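Local coordinates for endoglucanase (Clostridium thermocellum, PDB 2E4T), which probably hydrolyses internal beta-1,4-glucosidic linkages of cellulose and xyloglucan through the glycoside hydrolase family 44 domain of a larger multidomain enzyme, at residues E206-E209 / K210-L214. Sequence-based numbering, arbitrary orientation.
Sequences ELIE and KSVAL
Residues 206-209 and 210-214 form consecutive turns of one alpha-helix, joined by i to i+4 backbone hydrogen bonds from Lys210, Ser211, Val212 and Ala213 N to the carbonyls of Glu206, Leu207, Ile208 and Glu209; the straightest, Val212 N to Ile208 O, has an N-H...O angle of 173°. Glu206 and Lys210, also i and i+4, run side by side and point the same way, ending in a salt bridge of 3.0 Å between Glu206 OE2 and Lys210 NZ. Lys210 CG stands opposite its own carbonyl carbon, and from there the chain runs out extended, Lys210 CE passing 3.3 Å from Glu206 OE2. The ammonium meets that oxygen from above the carboxylate plane, about 60° out of it. Both ends have a further partner: His198 NE2 hydrogen-bonds the same Glu206 OE2, and Lys210 NZ also donates to Ala111 O, tying the salt bridge to residues outside the helix. On the buried side Ser211 OG folds back beside its own backbone N (chi1 -62°) and donates to Leu207 O at 2.7 Å. Ser211 N donates to Leu207 O at 2.9 Å, from the opposite face of that carbonyl's plane. Leu207 O thus accepts two bonds from one serine, and the donor of the buried hydroxyl is used within the helix. Ile208 and Val212 meet in an apolar contact, their CG2 methyls 4.1 Å apart. In this TIM barrel, helix 204-221 lays Ser211 and Leu214 on Ile183 of parallel strand 180-183, while on helix 257-272 Ile208 packs against Tyr260 and Tyr261, and Val212 against Met265 and Ala268.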
ATOM      1  N   GLU A 206      -0.308   1.782 -25.036  1.00  7.29           N
ATOM      2  CA  GLU A 206      -0.602   3.118 -24.543  1.00  6.88           C
ATOM      3  C   GLU A 206      -0.079   3.258 -23.105  1.00  6.46           C
ATOM      4  O   GLU A 206       0.467   4.305 -22.735  1.00  6.87           O
ATOM      5  CB  GLU A 206      -2.125   3.388 -24.579  1.00  8.48           C
ATOM      6  CG  GLU A 206      -2.502   4.727 -23.952  1.00 10.77           C
ATOM      7  CD  GLU A 206      -3.962   5.118 -23.904  0.70  7.85           C
ATOM      8  OE1 GLU A 206      -4.658   5.058 -24.933  0.70  8.93           O
ATOM      9  OE2 GLU A 206      -4.416   5.396 -22.782  0.70 10.21           O
ATOM     10  N   LEU A 207      -0.319   2.227 -22.271  1.00  6.56           N
ATOM     11  CA  LEU A 207       0.096   2.370 -20.873  1.00  6.41           C
ATOM     12  C   LEU A 207       1.609   2.566 -20.775  1.00  6.41           C
ATOM     13  O   LEU A 207       2.076   3.421 -19.990  1.00  6.61           O
ATOM     14  CB  LEU A 207      -0.394   1.164 -20.053  1.00  6.63           C
ATOM     15  CG  LEU A 207      -0.118   1.284 -18.570  1.00  6.66           C
ATOM     16  CD1 LEU A 207      -0.677   2.563 -17.958  1.00  7.02           C
ATOM     17  CD2 LEU A 207      -0.723   0.067 -17.873  1.00  7.40           C
ATOM     18  N   ILE A 208       2.391   1.788 -21.540  1.00  6.63           N
ATOM     19  CA  ILE A 208       3.858   2.019 -21.487  1.00  6.83           C
ATOM     20  C   ILE A 208       4.221   3.387 -21.988  1.00  6.34           C
ATOM     21  O   ILE A 208       5.047   4.086 -21.370  1.00  7.12           O
ATOM     22  CB  ILE A 208       4.620   0.912 -22.296  1.00  7.73           C
ATOM     23  CG1 ILE A 208       4.424  -0.454 -21.707  1.00  9.56           C
ATOM     24  CG2 ILE A 208       6.076   1.265 -22.435  1.00  8.52           C
ATOM     25  CD1 ILE A 208       4.768  -0.614 -20.336  1.00 11.58           C
ATOM     26  N   GLU A 209       3.645   3.792 -23.135  1.00  6.74           N
ATOM     27  CA  GLU A 209       4.006   5.109 -23.690  1.00  7.34           C
ATOM     28  C   GLU A 209       3.768   6.199 -22.673  1.00  6.63           C
ATOM     29  O   GLU A 209       4.627   7.095 -22.475  1.00  7.36           O
ATOM     30  CB  GLU A 209       3.200   5.346 -24.991  1.00  9.68           C
ATOM     31  CG  GLU A 209       3.697   4.544 -26.137  0.50 13.78           C
ATOM     32  CD  GLU A 209       3.110   4.972 -27.470  0.50 19.77           C
ATOM     33  OE1 GLU A 209       2.428   6.024 -27.556  0.50 20.25           O
ATOM     34  OE2 GLU A 209       3.323   4.241 -28.457  0.50 21.68           O
ATOM     35  N   LYS A 210       2.590   6.179 -22.030  1.00  6.53           N
ATOM     36  CA  LYS A 210       2.262   7.205 -21.063  1.00  6.76           C
ATOM     37  C   LYS A 210       3.166   7.145 -19.842  1.00  6.18           C
ATOM     38  O   LYS A 210       3.570   8.184 -19.287  1.00  6.84           O
ATOM     39  CB  LYS A 210       0.806   7.075 -20.636  1.00  6.96           C
ATOM     40  CG  LYS A 210      -0.181   7.522 -21.677  1.00  7.97           C
ATOM     41  CD  LYS A 210      -1.590   7.356 -21.223  1.00  8.96           C
ATOM     42  CE  LYS A 210      -2.536   8.087 -22.176  1.00 11.77           C
ATOM     43  NZ  LYS A 210      -3.853   8.133 -21.744  0.50  7.12           N
ATOM     44  N   SER A 211       3.432   5.926 -19.375  1.00  5.61           N
ATOM     45  CA  SER A 211       4.231   5.778 -18.165  1.00  6.29           C
ATOM     46  C   SER A 211       5.637   6.345 -18.360  1.00  5.83           C
ATOM     47  O   SER A 211       6.198   7.051 -17.506  1.00  6.58           O
ATOM     48  CB  SER A 211       4.318   4.294 -17.785  1.00  6.60           C
ATOM     49  OG  SER A 211       3.028   3.771 -17.509  1.00  6.81           O
ATOM     50  N   VAL A 212       6.247   5.991 -19.513  1.00  6.12           N
ATOM     51  CA  VAL A 212       7.563   6.470 -19.850  1.00  5.99           C
ATOM     52  C   VAL A 212       7.573   7.988 -19.962  1.00  5.92           C
ATOM     53  O   VAL A 212       8.467   8.681 -19.451  1.00  6.70           O
ATOM     54  CB  VAL A 212       8.077   5.796 -21.133  1.00  6.79           C
ATOM     55  CG1 VAL A 212       9.339   6.413 -21.660  1.00  6.78           C
ATOM     56  CG2 VAL A 212       8.292   4.297 -20.885  1.00  7.33           C
ATOM     57  N   ALA A 213       6.596   8.529 -20.726  1.00  6.53           N
ATOM     58  CA  ALA A 213       6.561   9.964 -20.952  1.00  6.46           C
ATOM     59  C   ALA A 213       6.327  10.739 -19.642  1.00  5.93           C
ATOM     60  O   ALA A 213       6.969  11.789 -19.403  1.00  6.50           O
ATOM     61  CB  ALA A 213       5.527  10.313 -21.993  1.00  7.51           C
ATOM     62  N   LEU A 214       5.409  10.271 -18.803  1.00  5.85           N
ATOM     63  CA  LEU A 214       5.146  10.978 -17.552  1.00  5.87           C
ATOM     64  C   LEU A 214       6.361  10.888 -16.635  1.00  5.66           C
ATOM     65  O   LEU A 214       6.754  11.888 -16.000  1.00  6.06           O
ATOM     66  CB  LEU A 214       3.861  10.446 -16.911  1.00  5.98           C
ATOM     67  CG  LEU A 214       3.535  11.039 -15.553  1.00  6.26           C
ATOM     68  CD1 LEU A 214       3.463  12.576 -15.601  1.00  6.88           C
ATOM     69  CD2 LEU A 214       2.176  10.509 -15.071  1.00  8.36           C
TER